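Local coordinates for stromal cell-derived factor 2-like protein (PDB 3MAL) that takes part in protein quality control and the unfolded protein response in the endoplasmic reticulum, where it forms a complex with ERDJ3B and the chaperone BIP1, at residues E17-A23 / V190-L194; H126-E132 / R143-I149; S50-F54 / Q169-C173; K67-G71 / A84-L88; Y154-H158 / K178-W184. All coordinates share one frame; numbering follows the deposited sequence. Where two conformers were deposited one is given.

Interaction 1: residues E17-A23 / V190-L194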
# COMPACT_ATOMS: atom_id res chain seq x y z
N GLU A 17 -12.32 -0.75 -13.46
CA GLU A 17 -12.81 -0.23 -12.16
C GLU A 17 -12.34 -1.11 -11.00
O GLU A 17 -12.59 -2.33 -10.96
CB GLU A 17 -14.33 -0.02 -12.11
CG GLU A 17 -14.87 1.02 -13.08
CD GLU A 17 -15.24 0.39 -14.41
OE1 GLU A 17 -14.78 -0.76 -14.68
OE2 GLU A 17 -16.00 1.03 -15.18
N ILE A 18 -11.68 -0.52 -10.04
CA ILE A 18 -11.15 -1.33 -8.97
C ILE A 18 -12.17 -1.44 -7.84
O ILE A 18 -12.57 -0.43 -7.26
CB ILE A 18 -9.84 -0.73 -8.44
CG1 ILE A 18 -8.77 -0.72 -9.55
CG2 ILE A 18 -9.39 -1.46 -7.18
CD1 ILE A 18 -7.48 -0.01 -9.17
N THR A 19 -12.61 -2.65 -7.54
CA THR A 19 -13.69 -2.86 -6.56
C THR A 19 -13.14 -3.47 -5.27
O THR A 19 -12.07 -4.08 -5.28
CB THR A 19 -14.76 -3.81 -7.13
OG1 THR A 19 -14.12 -4.98 -7.66
CG2 THR A 19 -15.57 -3.13 -8.25
N TYR A 20 -13.88 -3.34 -4.17
CA TYR A 20 -13.44 -4.01 -2.95
C TYR A 20 -13.41 -5.51 -3.18
O TYR A 20 -14.28 -6.06 -3.88
CB TYR A 20 -14.35 -3.66 -1.76
CG TYR A 20 -14.25 -2.21 -1.34
CD1 TYR A 20 -15.21 -1.27 -1.76
CD2 TYR A 20 -13.19 -1.76 -0.55
CE1 TYR A 20 -15.10 0.07 -1.40
CE2 TYR A 20 -13.12 -0.40 -0.16
CZ TYR A 20 -14.07 0.50 -0.59
OH TYR A 20 -14.00 1.83 -0.24
N GLY A 21 -12.42 -6.18 -2.59
CA GLY A 21 -12.25 -7.61 -2.81
C GLY A 21 -11.28 -7.93 -3.94
O GLY A 21 -10.91 -9.08 -4.13
N SER A 22 -10.86 -6.91 -4.69
CA SER A 22 -9.99 -7.17 -5.82
C SER A 22 -8.54 -7.34 -5.38
O SER A 22 -8.12 -6.84 -4.31
CB SER A 22 -10.12 -6.06 -6.86
OG SER A 22 -9.21 -5.04 -6.55
N ALA A 23 -7.78 -8.09 -6.19
CA ALA A 23 -6.34 -8.24 -5.97
C ALA A 23 -5.58 -7.31 -6.92
O ALA A 23 -5.86 -7.27 -8.12
CB ALA A 23 -5.89 -9.68 -6.17
N VAL A 190 -6.71 -8.23 -10.48
CA VAL A 190 -7.89 -8.99 -10.81
C VAL A 190 -9.04 -8.29 -10.10
O VAL A 190 -9.09 -8.25 -8.87
CB VAL A 190 -7.77 -10.46 -10.36
CG1 VAL A 190 -9.10 -11.20 -10.56
CG2 VAL A 190 -6.64 -11.15 -11.13
N TYR A 191 -9.94 -7.71 -10.88
CA TYR A 191 -10.98 -6.85 -10.33
C TYR A 191 -12.36 -7.54 -10.29
O TYR A 191 -12.86 -8.03 -11.32
CB TYR A 191 -11.02 -5.52 -11.08
CG TYR A 191 -9.63 -4.95 -11.37
CD1 TYR A 191 -9.17 -4.84 -12.68
CD2 TYR A 191 -8.78 -4.54 -10.35
CE1 TYR A 191 -7.90 -4.35 -12.97
CE2 TYR A 191 -7.50 -4.02 -10.62
CZ TYR A 191 -7.08 -3.94 -11.94
OH TYR A 191 -5.83 -3.45 -12.24
N LEU A 192 -12.94 -7.62 -9.09
CA LEU A 192 -14.23 -8.27 -8.92
C LEU A 192 -15.30 -7.46 -9.67
O LEU A 192 -15.19 -6.22 -9.78
CB LEU A 192 -14.59 -8.44 -7.44
CG LEU A 192 -13.71 -9.32 -6.54
CD1 LEU A 192 -14.45 -9.57 -5.23
CD2 LEU A 192 -13.32 -10.68 -7.23
N PRO A 193 -16.32 -8.16 -10.20
CA PRO A 193 -17.39 -7.51 -10.95
C PRO A 193 -18.02 -6.38 -10.16
O PRO A 193 -18.13 -6.46 -8.94
CB PRO A 193 -18.41 -8.63 -11.20
CG PRO A 193 -17.67 -9.88 -11.00
CD PRO A 193 -16.50 -9.62 -10.12
N LEU A 194 -18.40 -5.33 -10.86
CA LEU A 194 -19.14 -4.22 -10.26
C LEU A 194 -20.55 -4.61 -9.92
O LEU A 194 -21.32 -5.04 -10.80
CB LEU A 194 -19.21 -3.04 -11.23
CG LEU A 194 -18.13 -2.00 -11.21
CD1 LEU A 194 -18.27 -1.15 -12.50
CD2 LEU A 194 -18.27 -1.14 -9.96
O HOH W 1 -14.61 -4.19 -11.84
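Tyr-191, Leu-192 and Thr-19 carry most of this contact, which brings the two ends of the chain together and so closes the beta-trefoil. The Tyr-191 ring receives CG1 of Ile-18 at its CE2, 3.7 Å away, and the Tyr-191 hydroxyl, OH, is hydrogen-bonded to Gln-140. Leu-192 turns toward the type II turn from Thr-19 to Ser-22 and rests CG 3.7 Å from the O of Gly-21. Glycine suits that turn position because its backbone angles, phi 93° and psi -9°, would jam a side chain against the preceding carbonyl. Thr-19 makes a polar and an apolar contact: OG1, between the backbone N and the carbonyl carbon (chi1 49°), donates to the O of Leu-192 over 2.7 Å, and CG2, opposite the carbonyl carbon, packs on CD2 of Leu-194. A water donates to both Glu-17 O and Leu-192 O, and Ala-23 and Val-190 form an antiparallel hydrogen-bonded pair. Two donors thus meet the Leu-192 carbonyl, which probably helps hold the segment where strand pairing has ended.

Interaction 2: residues H126-E132 / R143-I149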
# COMPACT_ATOMS: atom_id res chain seq x y z
N HIS A 126 -5.31 2.03 8.29
CA HIS A 126 -6.23 2.83 7.46
C HIS A 126 -5.51 3.86 6.58
O HIS A 126 -4.66 4.61 7.06
CB HIS A 126 -7.31 3.49 8.36
CG HIS A 126 -8.15 2.50 9.11
ND1 HIS A 126 -9.22 2.88 9.91
CD2 HIS A 126 -8.08 1.15 9.19
CE1 HIS A 126 -9.76 1.80 10.45
NE2 HIS A 126 -9.10 0.74 10.02
N TRP A 127 -5.86 3.86 5.29
CA TRP A 127 -5.26 4.76 4.29
C TRP A 127 -6.37 5.43 3.50
O TRP A 127 -7.37 4.78 3.12
CB TRP A 127 -4.35 3.97 3.32
CG TRP A 127 -3.24 3.22 4.02
CD1 TRP A 127 -3.34 2.01 4.64
CD2 TRP A 127 -1.87 3.63 4.17
NE1 TRP A 127 -2.12 1.64 5.17
CE2 TRP A 127 -1.20 2.61 4.89
CE3 TRP A 127 -1.14 4.75 3.75
CZ2 TRP A 127 0.17 2.69 5.22
CZ3 TRP A 127 0.23 4.83 4.07
CH2 TRP A 127 0.86 3.80 4.79
N LYS A 128 -6.20 6.72 3.23
CA LYS A 128 -7.18 7.43 2.41
C LYS A 128 -6.71 7.39 0.96
O LYS A 128 -5.57 7.75 0.65
CB LYS A 128 -7.32 8.86 2.93
CG LYS A 128 -8.13 9.85 2.07
CD LYS A 128 -7.74 11.25 2.62
CE LYS A 128 -8.48 12.38 1.95
NZ LYS A 128 -8.13 13.70 2.59
N LEU A 129 -7.59 6.91 0.06
CA LEU A 129 -7.29 6.95 -1.37
C LEU A 129 -7.58 8.35 -1.92
O LEU A 129 -8.67 8.90 -1.73
CB LEU A 129 -8.09 5.91 -2.16
CG LEU A 129 -7.87 6.03 -3.69
CD1 LEU A 129 -6.54 5.38 -4.14
CD2 LEU A 129 -9.03 5.44 -4.44
N ILE A 130 -6.59 8.91 -2.60
CA ILE A 130 -6.71 10.24 -3.17
C ILE A 130 -6.42 10.13 -4.66
O ILE A 130 -5.29 9.86 -5.05
CB ILE A 130 -5.74 11.24 -2.51
CG1 ILE A 130 -6.01 11.29 -0.99
CG2 ILE A 130 -5.89 12.64 -3.11
CD1 ILE A 130 -4.98 12.06 -0.18
N ILE A 131 -7.45 10.29 -5.48
CA ILE A 131 -7.24 10.19 -6.92
C ILE A 131 -6.80 11.56 -7.43
O ILE A 131 -7.46 12.56 -7.19
CB ILE A 131 -8.49 9.71 -7.67
CG1 ILE A 131 -8.94 8.33 -7.15
CG2 ILE A 131 -8.22 9.65 -9.19
CD1 ILE A 131 -10.28 7.89 -7.73
N GLU A 132 -5.69 11.59 -8.16
CA GLU A 132 -5.10 12.87 -8.53
C GLU A 132 -5.93 13.75 -9.48
O GLU A 132 -6.11 14.95 -9.22
CB GLU A 132 -3.64 12.70 -8.97
CG GLU A 132 -2.74 12.53 -7.75
CD GLU A 132 -2.85 13.72 -6.79
OE1 GLU A 132 -2.87 14.87 -7.31
OE2 GLU A 132 -2.95 13.52 -5.54
N ARG A 143 -3.43 7.80 -11.69
CA ARG A 143 -2.46 8.28 -10.71
C ARG A 143 -3.18 8.56 -9.40
O ARG A 143 -4.22 9.25 -9.38
CB ARG A 143 -1.79 9.54 -11.26
CG ARG A 143 -0.99 9.28 -12.55
CD ARG A 143 -0.66 10.57 -13.30
NE ARG A 143 0.67 11.03 -12.92
CZ ARG A 143 0.93 12.07 -12.12
NH1 ARG A 143 -0.07 12.79 -11.62
NH2 ARG A 143 2.19 12.39 -11.84
N VAL A 144 -2.66 7.98 -8.32
CA VAL A 144 -3.30 8.10 -6.99
C VAL A 144 -2.22 8.30 -5.93
O VAL A 144 -1.03 8.05 -6.17
CB VAL A 144 -4.17 6.84 -6.60
CG1 VAL A 144 -5.25 6.56 -7.65
CG2 VAL A 144 -3.28 5.58 -6.39
N ARG A 145 -2.64 8.75 -4.76
CA ARG A 145 -1.79 8.75 -3.57
C ARG A 145 -2.56 7.97 -2.53
O ARG A 145 -3.79 7.88 -2.63
CB ARG A 145 -1.51 10.17 -3.07
CG ARG A 145 -0.74 11.04 -4.06
CD ARG A 145 -0.28 12.39 -3.46
NE ARG A 145 -0.20 13.42 -4.51
CZ ARG A 145 0.88 13.73 -5.20
NH1 ARG A 145 2.03 13.14 -4.97
NH2 ARG A 145 0.81 14.67 -6.11
N LEU A 146 -1.86 7.41 -1.56
CA LEU A 146 -2.50 6.81 -0.38
C LEU A 146 -1.96 7.51 0.87
O LEU A 146 -0.75 7.47 1.16
CB LEU A 146 -2.21 5.32 -0.32
CG LEU A 146 -2.85 4.46 -1.42
CD1 LEU A 146 -2.16 3.13 -1.47
CD2 LEU A 146 -4.34 4.29 -1.15
N GLN A 147 -2.85 8.16 1.59
CA GLN A 147 -2.46 8.92 2.78
C GLN A 147 -2.85 8.19 4.06
O GLN A 147 -4.02 7.89 4.30
CB GLN A 147 -3.04 10.33 2.75
CG GLN A 147 -2.48 11.21 3.88
CD GLN A 147 -3.05 12.61 3.91
OE1 GLN A 147 -4.17 12.85 3.46
NE2 GLN A 147 -2.26 13.56 4.43
N HIS A 148 -1.86 7.89 4.89
CA HIS A 148 -2.10 7.18 6.12
C HIS A 148 -2.97 8.08 7.02
O HIS A 148 -2.59 9.21 7.29
CB HIS A 148 -0.77 6.82 6.78
CG HIS A 148 -0.89 5.93 7.99
ND1 HIS A 148 -0.60 6.37 9.26
CD2 HIS A 148 -1.26 4.64 8.11
CE1 HIS A 148 -0.78 5.38 10.12
NE2 HIS A 148 -1.18 4.32 9.45
N ILE A 149 -4.13 7.58 7.43
CA ILE A 149 -5.07 8.37 8.27
C ILE A 149 -4.45 8.88 9.57
O ILE A 149 -4.51 10.09 9.84
CB ILE A 149 -6.38 7.59 8.62
CG1 ILE A 149 -7.17 7.17 7.37
CG2 ILE A 149 -7.27 8.41 9.63
CD1 ILE A 149 -7.73 8.30 6.52
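Trp-127 lies with one face of its six-membered ring under His-148, whose CB sits 3.9 Å from the ring centroid. The two residues form a non-hydrogen-bonded pair in the antiparallel hairpin of strands 127-131 and 143-148, part of the beta-trefoil barrel. With CG anti to the backbone N (chi1 -173°), the imidazole of His-148 turns its edge to the indole face in a T-shaped stack, planes 63° apart. Polar ends are met elsewhere: Trp-127 NE1 by the O of Leu-97, His-148 by Thr-151 and Gly-124. On the same face of the sheet Leu-129 sets CD1 between CB of Val-144 (3.7 Å) and CD2 of Leu-146, branched aliphatic groups that suit the buried side. The other face bears Lys-128, Arg-145 and Gln-147, long polar chains suited to a partly exposed surface, with apolar Ile-130 packed among them, its CD1 touching CB of Gln-147. Six backbone hydrogen bonds span the strands, from Ile-149 N to His-126 O at one end to Glu-132 N to Arg-143 O at the other. Near that second end Arg-145 gives NH1 to the O of Lys-179, while its NE makes a salt bridge of 2.9 Å with OE2 of Glu-132, approaching from above the carboxylate plane.

Interaction 3: residues S50-F54 / Q169-C173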
# COMPACT_ATOMS: atom_id res chain seq x y z
N SER A 50 8.43 -6.23 7.42
CA SER A 50 8.90 -5.16 6.55
C SER A 50 8.16 -5.13 5.20
O SER A 50 7.54 -6.11 4.77
CB SER A 50 10.40 -5.29 6.32
OG SER A 50 10.69 -6.51 5.63
N VAL A 51 8.19 -3.95 4.60
CA VAL A 51 7.53 -3.66 3.32
C VAL A 51 8.61 -2.96 2.47
O VAL A 51 9.37 -2.14 2.99
CB VAL A 51 6.28 -2.75 3.54
CG1 VAL A 51 5.78 -2.16 2.21
CG2 VAL A 51 5.17 -3.51 4.25
N THR A 52 8.68 -3.29 1.18
CA THR A 52 9.69 -2.73 0.27
C THR A 52 9.12 -2.47 -1.11
O THR A 52 7.96 -2.83 -1.40
CB THR A 52 10.90 -3.70 0.06
OG1 THR A 52 10.48 -4.84 -0.71
CG2 THR A 52 11.50 -4.16 1.39
N GLY A 53 9.92 -1.81 -1.94
CA GLY A 53 9.67 -1.73 -3.37
C GLY A 53 10.42 -2.84 -4.09
O GLY A 53 11.61 -2.99 -3.92
N PHE A 54 9.70 -3.62 -4.89
CA PHE A 54 10.25 -4.80 -5.57
C PHE A 54 10.21 -4.65 -7.11
O PHE A 54 9.16 -4.39 -7.69
CB PHE A 54 9.43 -6.03 -5.14
CG PHE A 54 10.02 -7.33 -5.55
CD1 PHE A 54 10.95 -7.98 -4.73
CD2 PHE A 54 9.64 -7.93 -6.76
CE1 PHE A 54 11.50 -9.20 -5.12
CE2 PHE A 54 10.19 -9.16 -7.15
CZ PHE A 54 11.12 -9.79 -6.34
N GLN A 169 16.08 -4.04 -3.42
CA GLN A 169 14.71 -3.59 -3.11
C GLN A 169 14.76 -2.18 -2.48
O GLN A 169 15.73 -1.84 -1.80
CB GLN A 169 14.00 -4.56 -2.17
CG GLN A 169 13.64 -5.90 -2.85
CD GLN A 169 13.12 -6.96 -1.88
OE1 GLN A 169 12.32 -6.67 -0.97
NE2 GLN A 169 13.54 -8.23 -2.09
N GLN A 170 13.73 -1.37 -2.73
CA GLN A 170 13.72 0.03 -2.27
C GLN A 170 13.04 0.15 -0.91
O GLN A 170 12.11 -0.61 -0.60
CB GLN A 170 12.99 0.95 -3.28
CG GLN A 170 13.68 1.06 -4.60
CD GLN A 170 12.91 1.85 -5.65
OE1 GLN A 170 11.73 2.20 -5.48
NE2 GLN A 170 13.58 2.13 -6.75
N GLU A 171 13.50 1.13 -0.13
CA GLU A 171 12.76 1.57 1.06
C GLU A 171 11.37 2.06 0.67
O GLU A 171 11.21 2.79 -0.31
CB GLU A 171 13.49 2.71 1.78
CG GLU A 171 13.00 2.92 3.22
CD GLU A 171 13.41 4.27 3.78
OE1 GLU A 171 13.33 5.26 3.05
OE2 GLU A 171 13.79 4.34 4.96
N VAL A 172 10.39 1.66 1.47
CA VAL A 172 9.06 2.27 1.41
C VAL A 172 8.86 2.98 2.74
O VAL A 172 9.23 2.45 3.80
CB VAL A 172 7.97 1.21 1.12
CG1 VAL A 172 6.54 1.82 1.24
CG2 VAL A 172 8.21 0.62 -0.28
N CYS A 173 8.33 4.20 2.70
CA CYS A 173 8.15 4.98 3.93
C CYS A 173 6.97 5.94 3.75
O CYS A 173 6.31 5.91 2.71
CB CYS A 173 9.43 5.74 4.28
SG CYS A 173 9.93 6.95 3.05
O HOH W 2 11.03 -0.18 3.55
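This is a buried antiparallel strand contact of the beta-trefoil, joining strand 49-54 to strand 170-175, two partners far apart in sequence. Their N-to-C directions are 125° apart, well off a regular antiparallel 180°, and pairing centres on Gly-53 and Gln-170, whose backbones exchange two hydrogen bonds. Glycine suits the site, since a CB there would come tight against CB of Gln-170. Val-172 packs against the backbone of Thr-52 and Gly-53: its CG2, standing beside its own backbone N, meets C of Thr-52 at 3.3 Å, while CG1 meets CG1 of Val-51 at 4.2 Å. Where the strands part, a water bridges them, donating to the O of Val-51 and accepting from Val-172 N, 2.8 Å away. On the other flank Gln-169 reaches across with an extended chain. Its NE2 lies at the edge of the Phe-54 ring, 3.7 Å from CD1, the amide and ring planes 68° apart; Phe-54 also stacks on His-36. OG1 of Thr-52, also hydrogen-bonded to His-36 ND1, donates to OE1 of Gln-169 over 2.6 Å, tilted 20° from the amide's carbonyl plane.

Interaction 4: residues K67-G71 / A84-L88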
# COMPACT_ATOMS: atom_id res chain seq x y z
N LYS A 67 -9.55 -3.72 0.72
CA LYS A 67 -10.66 -3.95 1.65
C LYS A 67 -11.20 -2.66 2.30
O LYS A 67 -10.46 -1.66 2.45
CB LYS A 67 -10.24 -4.97 2.73
CG LYS A 67 -10.11 -6.40 2.20
CD LYS A 67 -9.85 -7.43 3.34
CE LYS A 67 -9.65 -8.81 2.72
NZ LYS A 67 -9.66 -9.96 3.70
N PRO A 68 -12.49 -2.67 2.69
CA PRO A 68 -13.06 -1.56 3.46
C PRO A 68 -12.63 -1.64 4.93
O PRO A 68 -11.98 -2.60 5.35
CB PRO A 68 -14.57 -1.78 3.31
CG PRO A 68 -14.73 -3.23 3.24
CD PRO A 68 -13.49 -3.73 2.46
N VAL A 69 -12.96 -0.61 5.70
CA VAL A 69 -12.81 -0.71 7.15
C VAL A 69 -14.04 -1.48 7.70
O VAL A 69 -15.17 -1.30 7.22
CB VAL A 69 -12.57 0.68 7.84
CG1 VAL A 69 -11.66 1.56 6.99
CG2 VAL A 69 -13.85 1.39 8.15
N PRO A 70 -13.82 -2.34 8.72
CA PRO A 70 -14.82 -3.33 9.16
C PRO A 70 -16.22 -2.80 9.57
O PRO A 70 -17.20 -3.56 9.52
CB PRO A 70 -14.12 -4.04 10.33
CG PRO A 70 -12.99 -3.12 10.74
CD PRO A 70 -12.57 -2.43 9.50
N GLY A 71 -16.34 -1.53 9.95
CA GLY A 71 -17.66 -1.05 10.40
C GLY A 71 -18.76 -0.88 9.35
O GLY A 71 -19.94 -0.87 9.69
N ALA A 84 -12.18 7.47 -0.11
CA ALA A 84 -12.47 6.30 0.73
C ALA A 84 -11.30 5.99 1.67
O ALA A 84 -10.14 6.17 1.31
CB ALA A 84 -12.76 5.05 -0.13
N THR A 85 -11.65 5.52 2.87
CA THR A 85 -10.67 4.91 3.77
C THR A 85 -10.62 3.43 3.44
O THR A 85 -11.65 2.74 3.50
CB THR A 85 -11.08 5.11 5.23
OG1 THR A 85 -11.35 6.50 5.45
CG2 THR A 85 -9.95 4.65 6.18
N ILE A 86 -9.44 2.94 3.08
CA ILE A 86 -9.25 1.55 2.67
C ILE A 86 -8.15 0.86 3.49
O ILE A 86 -7.37 1.52 4.22
CB ILE A 86 -8.91 1.38 1.13
CG1 ILE A 86 -7.49 1.88 0.82
CG2 ILE A 86 -9.98 2.07 0.24
CD1 ILE A 86 -7.02 1.59 -0.63
N ARG A 87 -8.11 -0.46 3.36
CA ARG A 87 -7.04 -1.29 3.91
C ARG A 87 -6.47 -2.10 2.72
O ARG A 87 -7.20 -2.40 1.75
CB ARG A 87 -7.57 -2.22 5.00
CG ARG A 87 -8.09 -1.48 6.26
CD ARG A 87 -8.52 -2.43 7.40
NE ARG A 87 -9.65 -3.25 7.03
CZ ARG A 87 -10.05 -4.35 7.65
NH1 ARG A 87 -9.41 -4.81 8.72
NH2 ARG A 87 -11.08 -5.02 7.18
N LEU A 88 -5.17 -2.40 2.77
CA LEU A 88 -4.55 -3.26 1.78
C LEU A 88 -3.98 -4.45 2.51
O LEU A 88 -3.08 -4.30 3.32
CB LEU A 88 -3.45 -2.52 0.99
CG LEU A 88 -3.95 -1.43 0.04
CD1 LEU A 88 -2.75 -0.63 -0.50
CD2 LEU A 88 -4.76 -2.05 -1.12
O HOH W 3 -14.28 1.57 4.60
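The Arg-87 side chain rises from strand 85-90 opposite Lys-67 and reaches over the loop after strand 64-67. The two residues form an antiparallel hydrogen-bonded pair: Lys-67 N donates to Arg-87 O, and Arg-87 N to Lys-67 O. From this base CB of Arg-87 passes 3.9 Å from the O of Lys-67. Further out, CG of Arg-87 is 4.1 Å and its CD 4.0 Å from the O of Pro-68. A bend at chi3 (-65°) then turns the head of the chain so that NE donates to Pro-68 O over 2.9 Å and NH2 to the same oxygen over 3.2 Å, a side-on grip by two nitrogens on one atom. At CZ the guanidinium meets CD of Pro-70, which sits over the centre of one face, 3.7 Å from CZ. NH1, at the far corner, bonds to Ser-121, and the group also makes a cation-pi contact with Trp-96. The prolines suit the loop: Pro-68 gives its carbonyl to Arg-87, and Pro-70 gives a rigid apolar surface to the flat cation. Beyond them CG1 of Val-69 packs on CG2 of Thr-85, 3.6 Å away, and a water takes the place of a direct bond from Val-69 N to Thr-85 O. In this surface contact of the beta-trefoil, arginine supplies several directed donors at once, which probably fixes the course of the loop where regular pairing with the strand has ended.

Interaction 5: residues Y154-H158 / K178-W184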
# COMPACT_ATOMS: atom_id res chain seq x y z
N TYR A 154 2.03 10.25 3.37
CA TYR A 154 1.75 9.67 2.05
C TYR A 154 2.68 8.48 1.88
O TYR A 154 3.88 8.59 2.16
CB TYR A 154 1.98 10.68 0.91
CG TYR A 154 1.08 11.86 1.02
CD1 TYR A 154 -0.27 11.75 0.66
CD2 TYR A 154 1.54 13.08 1.52
CE1 TYR A 154 -1.13 12.83 0.75
CE2 TYR A 154 0.68 14.18 1.61
CZ TYR A 154 -0.67 14.03 1.23
OH TYR A 154 -1.57 15.08 1.32
N LEU A 155 2.12 7.35 1.44
CA LEU A 155 2.92 6.20 1.04
C LEU A 155 3.94 6.66 -0.01
O LEU A 155 3.59 7.27 -1.04
CB LEU A 155 2.00 5.11 0.43
CG LEU A 155 2.71 3.81 0.05
CD1 LEU A 155 3.12 3.05 1.33
CD2 LEU A 155 1.78 2.95 -0.82
N HIS A 156 5.21 6.33 0.22
CA HIS A 156 6.31 6.95 -0.50
C HIS A 156 7.37 5.91 -0.82
O HIS A 156 7.58 4.99 -0.04
CB HIS A 156 6.94 8.03 0.42
CG HIS A 156 7.81 9.00 -0.30
ND1 HIS A 156 9.17 8.80 -0.45
CD2 HIS A 156 7.54 10.18 -0.88
CE1 HIS A 156 9.69 9.82 -1.11
NE2 HIS A 156 8.72 10.68 -1.37
N SER A 157 8.00 6.02 -1.99
CA SER A 157 9.24 5.31 -2.25
C SER A 157 10.23 6.19 -3.02
O SER A 157 9.95 7.37 -3.32
CB SER A 157 8.98 3.98 -2.99
OG SER A 157 10.06 3.07 -2.76
N HIS A 158 11.39 5.62 -3.32
CA HIS A 158 12.51 6.35 -3.93
C HIS A 158 13.66 5.38 -4.22
O HIS A 158 13.67 4.25 -3.75
CB HIS A 158 13.04 7.50 -3.06
CG HIS A 158 13.03 7.23 -1.57
ND1 HIS A 158 12.96 8.24 -0.64
CD2 HIS A 158 13.07 6.07 -0.87
CE1 HIS A 158 12.96 7.72 0.58
NE2 HIS A 158 13.03 6.40 0.47
N LYS A 178 3.19 16.13 -0.51
CA LYS A 178 2.94 15.58 -1.85
C LYS A 178 4.16 15.81 -2.72
O LYS A 178 4.66 16.94 -2.83
CB LYS A 178 1.70 16.21 -2.50
CG LYS A 178 0.44 16.03 -1.69
CD LYS A 178 -0.80 16.42 -2.52
CE LYS A 178 -2.04 15.96 -1.81
NZ LYS A 178 -3.26 16.20 -2.64
N LYS A 179 4.67 14.74 -3.31
CA LYS A 179 5.79 14.83 -4.23
C LYS A 179 5.61 13.83 -5.35
O LYS A 179 4.75 12.94 -5.26
CB LYS A 179 7.12 14.53 -3.51
CG LYS A 179 7.48 15.48 -2.37
CD LYS A 179 8.86 15.11 -1.80
CE LYS A 179 9.27 16.08 -0.69
NZ LYS A 179 10.61 15.76 -0.09
N ALA A 180 6.43 13.95 -6.38
CA ALA A 180 6.42 12.99 -7.49
C ALA A 180 6.63 11.55 -7.00
O ALA A 180 6.02 10.61 -7.52
CB ALA A 180 7.49 13.38 -8.51
N ASP A 181 7.48 11.38 -5.98
CA ASP A 181 7.80 10.06 -5.42
C ASP A 181 6.74 9.51 -4.47
O ASP A 181 6.96 8.48 -3.83
CB ASP A 181 9.15 10.09 -4.67
CG ASP A 181 10.36 10.10 -5.60
OD1 ASP A 181 10.32 9.51 -6.69
OD2 ASP A 181 11.37 10.71 -5.22
N ASN A 182 5.59 10.18 -4.33
CA ASN A 182 4.46 9.51 -3.66
C ASN A 182 3.21 9.33 -4.53
O ASN A 182 2.10 9.21 -4.02
CB ASN A 182 4.18 10.02 -2.22
CG ASN A 182 4.20 11.52 -2.08
OD1 ASN A 182 3.39 12.23 -2.69
ND2 ASN A 182 5.10 12.03 -1.21
N ILE A 183 3.40 9.32 -5.84
CA ILE A 183 2.31 8.93 -6.71
C ILE A 183 2.45 7.45 -7.07
O ILE A 183 3.55 6.92 -7.31
CB ILE A 183 2.17 9.86 -7.94
CG1 ILE A 183 0.90 9.52 -8.74
CG2 ILE A 183 3.42 9.85 -8.79
CD1 ILE A 183 1.07 8.41 -9.75
N TRP A 184 1.31 6.77 -7.03
CA TRP A 184 1.25 5.34 -7.31
C TRP A 184 0.17 5.05 -8.36
O TRP A 184 -0.72 5.87 -8.60
CB TRP A 184 0.93 4.56 -6.02
CG TRP A 184 2.00 4.68 -4.96
CD1 TRP A 184 2.19 5.73 -4.10
CD2 TRP A 184 3.03 3.73 -4.64
NE1 TRP A 184 3.26 5.49 -3.27
CE2 TRP A 184 3.80 4.27 -3.59
CE3 TRP A 184 3.37 2.48 -5.16
CZ2 TRP A 184 4.89 3.59 -3.03
CZ3 TRP A 184 4.46 1.79 -4.60
CH2 TRP A 184 5.20 2.35 -3.55
O HOH W 4 0.87 8.23 -1.72
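Leu-155 and Trp-184 form the tightly packed part of this contact, which ties strand 154-161 to the loop leading into the last barrel strand of the beta-trefoil. CD2 of Leu-155 stands over the face of the five-membered ring of Trp-184, 3.9 Å from its centroid, and CG leans on CZ2. A chi1 of -176° sets CG of Leu-155 beside its carbonyl carbon, which carries the isobutyl group across the indole. Trp-184 suits the place because it offers a broad apolar face and one donor: NE1 bonds to the O of Leu-155 at 2.9 Å, in the plane of the indole but from above the carbonyl plane. CB of Ser-157 fills in beside CH2 of the same ring. Next to this core the His-156 ring reaches from the strand toward Asp-181 and Asn-182. Its NE2 is 3.4 Å from CB of Asp-181, and ND2 of Asn-182, bonded to the O of Glu-177, is at the ring edge. The loop itself is shaped by Asn-182, whose OD1 accepts a nearly straight bond from Lys-179 N and is also held by Arg-145. The solvent side is looser. There the exposed Lys-178 passes obliquely across Tyr-154, CG of Lys-178 3.7 Å from CZ of Tyr-154, and its ion pair with Glu-132 is long and weak. The chemistry thus runs from a CH-pi contact with the indole and a directed N-H bond inside to aliphatic cover by an exposed lysine outside, with asparagine holding the turn between them.

In the fold
Interactions 2 and 4 belong to the six-stranded barrel and meet where strand 127-131 lies beside strand 85-90, Trp-127 O taking a probable hydrogen bond from Ile-86 N. Interaction 5 connects that barrel to the second sheet, where it shares neighbouring strands with interaction 3; Glu-171 receives probable bonds from Ser-157 and His-158. Interaction 1 closes the chain ends and touches interaction 4 through Tyr-20, but lies about 25 Å, centre to centre, from interaction 3. Interactions 3 and 5 are buried and combine apolar contacts with directed bonds to backbone or amide groups. Interactions 1 and 2 are partly buried, and interaction 4, at the surface, rests on arginine and prolines.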